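Local coordinates for molybdopterin biosynthesis protein (Mycobacterium abscessus, PDB 3TCR), which probably binds molybdopterin and takes part in the biosynthesis of the molybdenum cofactor, as a trimer-forming member of the MoCF_biosynth family, at residues A74-D79 / P185-I190; V82-E85 / E90-N93; G110-T115 / V119-T124; R130-I135 / S163-N168; T149-S154 / R173-D178. All blocks are in the same frame, centred on the assembly; numbering follows the deposited sequence.

Contact 1. Residues A74-D79 / P185-I190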
# COMPACT_ATOMS: atom_id res chain seq x y z
N ALA A 74 25.77 2.98 8.83
CA ALA A 74 24.77 2.28 9.68
C ALA A 74 25.32 1.00 10.28
O ALA A 74 24.60 0.31 10.97
CB ALA A 74 23.49 1.95 8.88
N GLY A 75 26.57 0.65 9.98
CA GLY A 75 27.17 -0.54 10.55
C GLY A 75 27.16 -1.83 9.74
O GLY A 75 27.51 -2.87 10.27
N PHE A 76 26.75 -1.78 8.47
CA PHE A 76 26.79 -2.98 7.60
C PHE A 76 28.14 -3.12 6.93
O PHE A 76 28.75 -2.12 6.59
CB PHE A 76 25.75 -2.90 6.46
CG PHE A 76 24.34 -2.97 6.93
CD1 PHE A 76 23.68 -4.17 6.99
CD2 PHE A 76 23.70 -1.84 7.38
CE1 PHE A 76 22.38 -4.25 7.48
CE2 PHE A 76 22.41 -1.90 7.86
CZ PHE A 76 21.75 -3.11 7.91
N VAL A 77 28.60 -4.34 6.74
CA VAL A 77 29.68 -4.62 5.83
C VAL A 77 29.05 -4.59 4.44
O VAL A 77 27.95 -5.14 4.23
CB VAL A 77 30.29 -6.02 6.11
CG1 VAL A 77 31.25 -6.46 5.00
CG2 VAL A 77 31.01 -5.99 7.46
N VAL A 78 29.74 -3.95 3.50
CA VAL A 78 29.31 -3.92 2.12
C VAL A 78 30.13 -4.94 1.35
O VAL A 78 31.30 -4.73 1.08
CB VAL A 78 29.46 -2.49 1.53
CG1 VAL A 78 28.97 -2.43 0.08
CG2 VAL A 78 28.72 -1.47 2.41
N ASP A 79 29.52 -6.07 1.03
CA ASP A 79 30.24 -7.17 0.38
C ASP A 79 30.66 -6.79 -1.02
O ASP A 79 31.67 -7.28 -1.51
CB ASP A 79 29.38 -8.46 0.30
CG ASP A 79 29.31 -9.21 1.63
OD1 ASP A 79 30.02 -8.80 2.58
OD2 ASP A 79 28.55 -10.20 1.72
N PRO A 185 17.20 2.07 9.64
CA PRO A 185 16.77 1.59 10.99
C PRO A 185 15.82 0.39 10.91
O PRO A 185 15.85 -0.47 11.77
CB PRO A 185 16.09 2.79 11.64
CG PRO A 185 16.46 3.96 10.79
CD PRO A 185 16.77 3.45 9.39
N MET A 186 14.98 0.35 9.90
CA MET A 186 14.06 -0.78 9.72
C MET A 186 14.84 -2.07 9.44
O MET A 186 14.55 -3.12 10.04
CB MET A 186 13.07 -0.49 8.59
CG MET A 186 12.12 0.66 8.87
SD MET A 186 11.07 1.09 7.44
CE MET A 186 9.56 0.43 8.09
N ALA A 187 15.83 -1.96 8.57
CA ALA A 187 16.64 -3.10 8.20
C ALA A 187 17.43 -3.63 9.39
O ALA A 187 17.49 -4.85 9.59
CB ALA A 187 17.59 -2.75 7.05
N ILE A 188 18.01 -2.74 10.19
CA ILE A 188 18.70 -3.13 11.43
C ILE A 188 17.74 -3.92 12.33
O ILE A 188 18.08 -5.00 12.80
CB ILE A 188 19.30 -1.91 12.16
CG1 ILE A 188 20.49 -1.33 11.35
CG2 ILE A 188 19.73 -2.23 13.61
CD1 ILE A 188 21.01 0.03 11.86
N GLN A 189 16.51 -3.45 12.49
CA GLN A 189 15.56 -4.13 13.37
C GLN A 189 15.14 -5.50 12.86
O GLN A 189 14.93 -6.42 13.64
CB GLN A 189 14.34 -3.26 13.65
CG GLN A 189 14.58 -2.31 14.83
CD GLN A 189 13.74 -1.05 14.78
OE1 GLN A 189 13.41 -0.53 13.69
NE2 GLN A 189 13.39 -0.53 15.96
N ILE A 190 14.99 -5.63 11.54
CA ILE A 190 14.58 -6.91 10.96
C ILE A 190 15.73 -7.91 11.09
O ILE A 190 15.52 -9.05 11.54
CB ILE A 190 14.16 -6.73 9.51
CG1 ILE A 190 12.84 -5.96 9.48
CG2 ILE A 190 14.06 -8.05 8.75
CD1 ILE A 190 12.43 -5.51 8.09
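Phe-76 and Ile-188 bring the chain leading into strand 76-84 against the long helix 173-196, one of the helices that pack on the central sheet of this alpha/beta fold. The strand is reached through a Schellman motif: helix 64-73 ends, and Gly-75 reverses the chain with a positive phi of 97°, a conformation that suits glycine because a CB would collide with the carbonyl oxygen of Ala-74. Just beyond the turn the apolar part begins. With chi1 at -67°, the ring of Phe-76 lies beside its own backbone N and opposite the carbonyl carbon, and its far end is carried to the helix. There CE2 approaches CG1 of Ile-188 at 4.0 Å, and CZ reaches CB of Ala-187 at 4.3 Å. Both groups meet the ring obliquely. The small Ala-187 lets the helix come close to the aromatic group, while Ile-188 lays CG1 by the ring and extends CD1 on to Ala-74. Phe-76 is buried, its ring enclosed further by Leu-71, Val-43 and Ile-191, as befits a large aromatic side chain between sheet and helices.

The other side is looser. Ala-74 and Ile-188 remain partly exposed. Farther along the strand, Val-77 is exposed and does not meet the helix, and Asp-79 makes a salt bridge with Arg-45, well apart from the helix. At the border between the two regions, the terminal methyl CD1 of Ile-188 touches Ala-74 twice, lying 4.3 Å from its CB and 3.7 Å from its carbonyl O.

Contact 2. Residues V82-E85 / E90-N93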
# COMPACT_ATOMS: atom_id res chain seq x y z
N VAL A 82 27.02 -4.55 -7.60
CA VAL A 82 26.77 -5.18 -8.89
C VAL A 82 26.07 -4.15 -9.75
O VAL A 82 25.16 -3.46 -9.27
CB VAL A 82 25.87 -6.45 -8.73
CG1 VAL A 82 25.60 -7.08 -10.11
CG2 VAL A 82 26.55 -7.49 -7.84
N VAL A 83 26.50 -4.02 -11.01
CA VAL A 83 25.81 -3.18 -11.97
C VAL A 83 25.07 -4.06 -12.99
O VAL A 83 25.67 -4.96 -13.54
CB VAL A 83 26.77 -2.23 -12.73
CG1 VAL A 83 25.97 -1.37 -13.73
CG2 VAL A 83 27.51 -1.33 -11.74
N VAL A 84 23.79 -3.81 -13.21
CA VAL A 84 23.04 -4.53 -14.22
C VAL A 84 22.22 -3.53 -15.03
O VAL A 84 21.98 -2.38 -14.61
CB VAL A 84 22.03 -5.54 -13.59
CG1 VAL A 84 22.75 -6.65 -12.82
CG2 VAL A 84 21.02 -4.83 -12.70
N GLU A 85 21.80 -3.99 -16.21
CA GLU A 85 20.88 -3.26 -17.06
C GLU A 85 19.47 -3.38 -16.51
O GLU A 85 19.21 -4.20 -15.64
CB GLU A 85 20.87 -3.87 -18.47
CG GLU A 85 22.20 -3.74 -19.21
CD GLU A 85 22.25 -4.52 -20.53
OE1 GLU A 85 21.81 -5.68 -20.60
OE2 GLU A 85 22.78 -3.99 -21.51
N GLU A 90 18.65 -10.26 -15.60
CA GLU A 90 19.90 -9.79 -14.98
C GLU A 90 19.70 -9.33 -13.55
O GLU A 90 20.50 -9.64 -12.67
CB GLU A 90 20.52 -8.62 -15.76
CG GLU A 90 21.10 -8.98 -17.12
CD GLU A 90 21.72 -7.75 -17.82
OE1 GLU A 90 21.69 -7.73 -19.08
OE2 GLU A 90 22.24 -6.81 -17.13
N ILE A 91 18.65 -8.56 -13.32
CA ILE A 91 18.32 -8.13 -11.98
C ILE A 91 18.04 -9.34 -11.08
O ILE A 91 18.52 -9.39 -9.94
CB ILE A 91 17.09 -7.20 -11.94
CG1 ILE A 91 17.33 -5.95 -12.78
CG2 ILE A 91 16.79 -6.83 -10.48
CD1 ILE A 91 16.10 -5.13 -13.11
N GLN A 92 17.29 -10.31 -11.58
CA GLN A 92 16.98 -11.51 -10.80
C GLN A 92 18.25 -12.30 -10.48
O GLN A 92 18.46 -12.75 -9.33
CB GLN A 92 15.90 -12.37 -11.53
CG GLN A 92 14.50 -11.72 -11.45
CD GLN A 92 13.37 -12.66 -11.89
OE1 GLN A 92 13.63 -13.62 -12.59
NE2 GLN A 92 12.14 -12.40 -11.46
N ASN A 93 19.13 -12.42 -11.47
CA ASN A 93 20.37 -13.13 -11.25
C ASN A 93 21.19 -12.48 -10.13
O ASN A 93 21.76 -13.17 -9.29
CB ASN A 93 21.24 -13.21 -12.52
CG ASN A 93 20.74 -14.25 -13.52
OD1 ASN A 93 20.06 -15.20 -13.14
ND2 ASN A 93 21.09 -14.07 -14.79
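A mixed polar and apolar contact joins Val-84, the last residue of strand 76-84, and Glu-85 just after it to Glu-90 and Ile-91 in the first turns of helix 88-100, at an outermost strand of the sheet. Its polar half is held by the carboxylate of Glu-90. CG of this residue is anti to its carbonyl carbon (chi1 -70°) and the chain is extended beyond it, which carries the carboxylate to Glu-85. There OE2 accepts a nearly straight hydrogen bond from the backbone N of Glu-85 (3.0 Å, 164° at the hydrogen). The donor stands above the carboxylate plane, 35° out of it.

Strand, short turn and helix here form the first half of a beta-alpha-beta crossover, which passes over strand 44-51 to reach strand 105-109 in the parallel, Rossmann-like part of the sheet. Asp-87 in the turn accepts a bond from the N of Glu-90.

The other oxygen of Glu-90, OE1, lies only 2.6 Å from OE1 of Glu-85. At that distance one of the two acids probably carries a proton and donates it. Glu-85 is also held by His-57, which is hydrogen-bonded to its OE2.

The rest of the contact is apolar. Val-84, a branched residue suited to a strand, points at the helix; its CG1 rests 3.7 Å from the carbonyl O of Glu-90. Its other methyl, CG2, meets CG1 of Ile-91 at 3.9 Å, the two side chains crossing at about a right angle.

Contact 3. Residues G110-T115 / V119-T124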
# COMPACT_ATOMS: atom_id res chain seq x y z
N GLY A 110 17.55 2.23 -8.66
CA GLY A 110 17.18 2.40 -10.06
C GLY A 110 16.06 1.49 -10.50
O GLY A 110 15.73 0.46 -9.81
N GLY A 111 15.43 1.88 -11.63
CA GLY A 111 14.48 1.02 -12.32
C GLY A 111 13.10 0.92 -11.68
O GLY A 111 12.39 -0.06 -11.88
N THR A 112 12.72 1.96 -10.93
CA THR A 112 11.40 2.03 -10.27
C THR A 112 10.46 3.11 -10.83
O THR A 112 9.41 3.36 -10.23
CB THR A 112 11.58 2.28 -8.76
OG1 THR A 112 12.23 3.54 -8.53
CG2 THR A 112 12.42 1.18 -8.13
N GLY A 113 10.80 3.72 -11.96
CA GLY A 113 9.96 4.79 -12.56
C GLY A 113 8.81 4.24 -13.40
O GLY A 113 8.55 3.04 -13.40
N VAL A 114 8.17 5.12 -14.17
CA VAL A 114 6.95 4.77 -14.90
C VAL A 114 7.16 4.25 -16.33
O VAL A 114 6.19 3.87 -16.96
CB VAL A 114 6.01 5.98 -15.04
CG1 VAL A 114 5.75 6.59 -13.65
CG2 VAL A 114 6.61 7.02 -16.00
N THR A 115 8.38 4.27 -16.85
CA THR A 115 8.59 3.87 -18.24
C THR A 115 8.74 2.34 -18.34
O THR A 115 9.14 1.69 -17.38
CB THR A 115 9.88 4.40 -18.80
OG1 THR A 115 10.94 3.63 -18.26
CG2 THR A 115 10.05 5.84 -18.45
N VAL A 119 12.17 -2.03 -14.69
CA VAL A 119 11.64 -3.33 -14.33
C VAL A 119 12.17 -3.91 -13.01
O VAL A 119 11.91 -5.06 -12.73
CB VAL A 119 11.83 -4.36 -15.47
CG1 VAL A 119 11.06 -3.90 -16.73
CG2 VAL A 119 13.30 -4.57 -15.78
N ALA A 120 12.82 -3.11 -12.18
CA ALA A 120 13.26 -3.57 -10.87
C ALA A 120 12.11 -4.20 -10.01
O ALA A 120 12.26 -5.27 -9.46
CB ALA A 120 13.96 -2.43 -10.09
N PRO A 121 10.96 -3.53 -9.92
CA PRO A 121 9.89 -4.13 -9.11
C PRO A 121 9.35 -5.45 -9.67
O PRO A 121 9.15 -6.41 -8.91
CB PRO A 121 8.82 -3.05 -9.10
CG PRO A 121 9.53 -1.78 -9.53
CD PRO A 121 10.56 -2.24 -10.50
N GLU A 122 9.12 -5.50 -10.97
CA GLU A 122 8.69 -6.75 -11.65
C GLU A 122 9.71 -7.86 -11.43
O GLU A 122 9.33 -9.02 -11.28
CB GLU A 122 8.57 -6.53 -13.16
CG GLU A 122 7.36 -5.71 -13.60
CD GLU A 122 7.51 -4.20 -13.43
OE1 GLU A 122 8.55 -3.69 -12.99
OE2 GLU A 122 6.52 -3.52 -13.74
N ALA A 123 10.99 -7.50 -11.43
CA ALA A 123 12.07 -8.49 -11.27
C ALA A 123 12.12 -9.01 -9.83
O ALA A 123 12.38 -10.19 -9.60
CB ALA A 123 13.43 -7.94 -11.67
N THR A 124 11.86 -8.10 -8.89
CA THR A 124 11.97 -8.38 -7.45
C THR A 124 10.80 -9.15 -6.85
O THR A 124 11.01 -10.13 -6.14
CB THR A 124 12.23 -7.07 -6.68
OG1 THR A 124 13.41 -6.47 -7.22
CG2 THR A 124 12.42 -7.30 -5.14
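Gly-111 and Ala-120 meet where the Gly-Gly-Thr-Gly loop, residues 110-113, turns back over the start of helix 120-124. This glycine-rich loop after strand 105-109 is a hallmark of the MogA/MoaB family, in whose relatives it contributes to the molybdopterin site; a similar role here is probable.

One hydrogen bond closes the loop: the N of Ala-120 donates to the carbonyl O of Gly-111 at 3.1 Å. It is bent, 138° at the hydrogen, and the donor is tilted 25° from the carbonyl plane. It occupies an N-H at the very first helical residue, following the N-cap Val-119.

The remaining contacts are van der Waals. The CB of Ala-120 lies 3.4 Å from the carbonyl oxygens of both Gly-110 and Gly-111, its small methyl fitting close against the two carbonyls. Pro-121, well suited to a first helical turn because it needs no N-H partner there, sets CD 3.2 Å from the O of Gly-111. Its CG packs 4.4 Å from CG2 of Thr-112. Gly-111 has a positive phi, 77°, and a CB on it would press into Ala-120, so glycine fits doubly.

Charge interactions lie at the margin: Glu-122 forms salt bridges with Arg-155 and with Arg-130 of the third subunit. Within the helix, the carbonyl O of Ala-120 is gripped twice by Thr-124, through its N at 2.9 Å and its OG1 at 2.8 Å.

Contact 4. Residues R130-I135 / S163-N168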
# COMPACT_ATOMS: atom_id res chain seq x y z
N ARG A 130 7.94 -13.34 1.35
CA ARG A 130 6.92 -12.48 1.95
C ARG A 130 7.27 -11.00 1.75
O ARG A 130 8.40 -10.58 1.90
CB ARG A 130 6.64 -12.82 3.44
CG ARG A 130 7.73 -12.56 4.46
CD ARG A 130 7.37 -13.18 5.83
NE ARG A 130 6.33 -14.21 5.69
CZ ARG A 130 5.81 -14.96 6.67
NH1 ARG A 130 6.28 -14.86 7.90
NH2 ARG A 130 4.85 -15.82 6.40
N GLU A 131 6.27 -10.22 1.37
CA GLU A 131 6.45 -8.80 1.15
C GLU A 131 6.39 -8.03 2.46
O GLU A 131 5.74 -8.47 3.43
CB GLU A 131 5.43 -8.22 0.13
CG GLU A 131 3.96 -8.38 0.49
CD GLU A 131 2.98 -7.97 -0.64
OE1 GLU A 131 3.45 -7.64 -1.78
OE2 GLU A 131 1.74 -8.01 -0.37
N LEU A 132 7.06 -6.87 2.48
CA LEU A 132 7.08 -5.98 3.62
C LEU A 132 6.66 -4.62 3.12
O LEU A 132 7.49 -3.71 2.85
CB LEU A 132 8.47 -5.93 4.27
CG LEU A 132 8.88 -7.25 4.96
CD1 LEU A 132 10.36 -7.31 5.31
CD2 LEU A 132 8.00 -7.48 6.19
N LEU A 133 5.35 -4.50 2.96
CA LEU A 133 4.75 -3.32 2.40
C LEU A 133 5.10 -2.10 3.22
O LEU A 133 5.28 -1.01 2.69
CB LEU A 133 3.23 -3.48 2.33
CG LEU A 133 2.66 -4.31 1.18
CD1 LEU A 133 1.13 -4.48 1.34
CD2 LEU A 133 3.01 -3.66 -0.15
N GLY A 134 5.19 -2.28 4.53
CA GLY A 134 5.58 -1.21 5.42
C GLY A 134 6.84 -0.48 5.04
O GLY A 134 6.94 0.73 5.24
N ILE A 135 7.84 -1.22 4.53
CA ILE A 135 9.10 -0.60 4.11
C ILE A 135 8.86 0.26 2.86
O ILE A 135 9.21 1.46 2.84
CB ILE A 135 10.21 -1.66 3.87
CG1 ILE A 135 10.61 -2.38 5.18
CG2 ILE A 135 11.47 -1.04 3.31
CD1 ILE A 135 11.61 -3.51 4.97
N SER A 163 17.10 -15.81 3.28
CA SER A 163 17.50 -15.12 4.52
C SER A 163 17.82 -13.64 4.29
O SER A 163 18.34 -12.97 5.19
CB SER A 163 18.71 -15.79 5.16
OG SER A 163 19.92 -15.56 4.44
N THR A 164 17.47 -13.13 3.10
CA THR A 164 17.83 -11.80 2.66
C THR A 164 16.66 -10.80 2.65
O THR A 164 15.57 -11.09 2.12
CB THR A 164 18.45 -11.88 1.25
OG1 THR A 164 19.50 -12.86 1.26
CG2 THR A 164 19.00 -10.52 0.79
N LEU A 165 16.87 -9.65 3.26
CA LEU A 165 15.97 -8.51 3.10
C LEU A 165 16.35 -7.77 1.79
O LEU A 165 17.50 -7.43 1.60
CB LEU A 165 16.04 -7.58 4.31
CG LEU A 165 15.23 -6.28 4.32
CD1 LEU A 165 13.74 -6.56 4.16
CD2 LEU A 165 15.56 -5.46 5.59
N VAL A 166 15.37 -7.60 0.89
CA VAL A 166 15.53 -6.99 -0.42
C VAL A 166 14.63 -5.76 -0.50
O VAL A 166 13.42 -5.86 -0.25
CB VAL A 166 15.19 -7.97 -1.56
CG1 VAL A 166 15.53 -7.34 -2.92
CG2 VAL A 166 15.90 -9.32 -1.36
N VAL A 167 15.22 -4.61 -0.84
CA VAL A 167 14.50 -3.34 -0.92
C VAL A 167 14.90 -2.55 -2.18
O VAL A 167 16.10 -2.27 -2.42
CB VAL A 167 14.78 -2.48 0.34
CG1 VAL A 167 13.92 -1.20 0.34
CG2 VAL A 167 14.58 -3.32 1.63
N ASN A 168 13.91 -2.21 -3.00
CA ASN A 168 14.11 -1.33 -4.16
C ASN A 168 14.04 0.16 -3.78
O ASN A 168 13.03 0.61 -3.17
CB ASN A 168 12.98 -1.52 -5.18
CG ASN A 168 12.83 -2.94 -5.70
OD1 ASN A 168 11.69 -3.34 -6.02
ND2 ASN A 168 13.95 -3.67 -5.89
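Leu-165 on strand 164-169 meets Leu-132 and Ile-135 across a wholly apolar, buried interface, and its side chain can be traced outward. From CB the chain leaves the strand with CG opposite the backbone N (chi1 177°), which lifts the branch point off the sheet. There the two methyls part company. CD2 turns to helix 173-196 and packs on Ala-187. CD1 faces both partners of segment 130-135: it touches CD1 of Leu-132 at 3.6 Å and CD1 of Ile-135 at 3.8 Å. The two leucines cross at about a right angle, whereas Ile-135 and Leu-165 reach for each other tip to tip. A leucine suits this place because its fork divides between helix 173-196, met by CD2, and segment 130-135, met by CD1.

Two residues on, Val-167 presents the same face of the strand. Its CG1 meets the other branch of Ile-135, CG2, at 3.9 Å, so this isoleucine is divided between both strand residues: the long arm to Leu-165, the short one to Val-167. Beta-branched valine is at home in a strand. Leu-132, at the N-cap position of helix 133-145, helps start that helix through its carbonyl O, which accepts from the N of Ile-135 at 3.0 Å.

The cluster lies where helices pack on the mixed sheet of an alpha/beta fold: strand 158-161 adds Ala-158 and Ile-160, helix 173-196 lends Leu-183 and Ile-190, and Leu-153 of the second subunit packs on Ile-135, extending the hydrophobic core into the trimer interface.

Contact 5. Residues T149-S154 / R173-D178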
# COMPACT_ATOMS: atom_id res chain seq x y z
N THR A 149 10.14 13.60 -5.75
CA THR A 149 9.06 13.05 -6.57
C THR A 149 9.30 11.61 -6.99
O THR A 149 8.39 10.78 -6.91
CB THR A 149 8.88 13.89 -7.85
OG1 THR A 149 8.60 15.25 -7.47
CG2 THR A 149 7.72 13.33 -8.76
N GLU A 150 10.51 11.32 -7.45
CA GLU A 150 10.85 9.99 -7.93
C GLU A 150 10.80 8.96 -6.78
O GLU A 150 10.69 7.76 -7.03
CB GLU A 150 12.19 9.96 -8.65
CG GLU A 150 13.42 10.30 -7.80
CD GLU A 150 13.75 11.80 -7.74
OE1 GLU A 150 12.88 12.65 -8.10
OE2 GLU A 150 14.90 12.13 -7.33
N ALA A 151 10.90 9.44 -5.53
CA ALA A 151 10.76 8.59 -4.34
C ALA A 151 9.28 8.41 -3.93
O ALA A 151 8.81 7.29 -3.69
CB ALA A 151 11.61 9.13 -3.18
N GLY A 152 8.50 9.48 -3.94
CA GLY A 152 7.10 9.38 -3.63
C GLY A 152 6.37 8.49 -4.59
O GLY A 152 5.43 7.79 -4.22
N LEU A 153 6.79 8.52 -5.84
CA LEU A 153 6.16 7.76 -6.91
C LEU A 153 6.84 6.40 -7.19
O LEU A 153 6.37 5.63 -8.04
CB LEU A 153 6.15 8.62 -8.18
CG LEU A 153 5.24 9.85 -8.21
CD1 LEU A 153 5.38 10.65 -9.52
CD2 LEU A 153 3.79 9.41 -8.03
N SER A 154 7.95 6.11 -6.52
CA SER A 154 8.68 4.86 -6.75
C SER A 154 7.75 3.63 -6.73
O SER A 154 6.96 3.45 -5.81
CB SER A 154 9.79 4.67 -5.70
OG SER A 154 10.41 3.41 -5.87
N ARG A 173 20.33 10.59 -6.44
CA ARG A 173 20.98 10.86 -5.17
C ARG A 173 19.98 11.26 -4.10
O ARG A 173 20.11 10.85 -2.94
CB ARG A 173 22.08 11.94 -5.29
CG ARG A 173 23.36 11.42 -5.97
CD ARG A 173 24.43 12.49 -6.16
NE ARG A 173 25.01 12.87 -4.88
CZ ARG A 173 25.99 12.23 -4.25
NH1 ARG A 173 26.54 11.13 -4.77
NH2 ARG A 173 26.43 12.69 -3.08
N ALA A 174 18.99 12.06 -4.47
CA ALA A 174 18.02 12.56 -3.49
C ALA A 174 17.18 11.39 -2.95
O ALA A 174 16.93 11.32 -1.76
CB ALA A 174 17.11 13.63 -4.11
N ALA A 175 16.79 10.48 -3.85
CA ALA A 175 16.01 9.28 -3.48
C ALA A 175 16.85 8.35 -2.60
O ALA A 175 16.35 7.84 -1.62
CB ALA A 175 15.46 8.52 -4.73
N VAL A 176 18.12 8.15 -2.94
CA VAL A 176 18.99 7.29 -2.13
C VAL A 176 19.19 7.88 -0.72
O VAL A 176 19.17 7.15 0.28
CB VAL A 176 20.38 7.08 -2.76
CG1 VAL A 176 21.38 6.62 -1.72
CG2 VAL A 176 20.29 6.12 -3.95
N ARG A 177 19.34 9.20 -0.66
CA ARG A 177 19.51 9.86 0.63
C ARG A 177 18.30 9.66 1.53
O ARG A 177 18.43 9.24 2.68
CB ARG A 177 19.80 11.38 0.47
CG ARG A 177 21.19 11.74 0.90
CD ARG A 177 21.56 13.20 0.58
NE ARG A 177 22.94 13.30 0.08
CZ ARG A 177 24.01 13.01 0.81
NH1 ARG A 177 23.87 12.57 2.05
NH2 ARG A 177 25.23 13.14 0.30
N ASP A 178 17.14 10.00 1.01
CA ASP A 178 15.91 9.92 1.79
C ASP A 178 15.49 8.45 2.05
O ASP A 178 15.15 8.11 3.16
CB ASP A 178 14.80 10.73 1.14
CG ASP A 178 13.60 10.89 2.05
OD1 ASP A 178 13.70 11.73 2.96
OD2 ASP A 178 12.59 10.16 1.87
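Ala-175, Glu-150 and Ala-151 carry a close helix-helix packing, in which the short helix 149-152 lies against the start of the long helix 173-196. Alanines make the approach possible: the CA atoms of Ala-151 and Ala-175 are 5.4 Å apart, and their methyls meet at 4.2 Å between CB and CB. Ala-175 is the centre of the contact, since the same methyl also takes the CG of Glu-150, at 4.1 Å, and both alanines are buried.

Glu-150, partly exposed, covers the solvent side. Its CG sits between backbone N and carbonyl carbon (chi1 64°), a crowded position, and the chain bends sharply at chi2, -88°. This shape brings CG over the methyl of Ala-175 and sends the carboxylate along the helix start. There OE2 is hydrogen-bonded to the hydroxyl of Ser-172, which also receives the N-H of Ala-175. An acid is well placed beside the N-terminus of a helix, whose dipole would probably favour its negative charge. A glutamate thus serves both as apolar cover and as polar partner, while the exposed Ala-174 borders its head, with CB 4.2 Å from OE2 of Glu-150.

How the contacts relate
Contacts 1 and 5 both use helix 173-196, their centres about 19 Å apart, and contact 4 continues contact 1 inward, the CD1 atom of Ile-190 touching CD1 of Ile-135 at 3.8 Å. On the opposite side of the chain's centre from contact 1, contacts 2 and 3 lie side by side, centres about 12 Å apart; Gln-92 NE2 probably donates to Ala-123 O at 2.9 Å. Contact 3 is the hub. Thr-124 ties it to Asn-168 in contact 4, and Thr-112 weakly to Ser-154 in contact 5. The probable cofactor-binding loop of contact 3 is thus linked to contacts 2, 4 and 5. Contacts 1 and 4 touch the second subunit, contacts 3 and 5 the third.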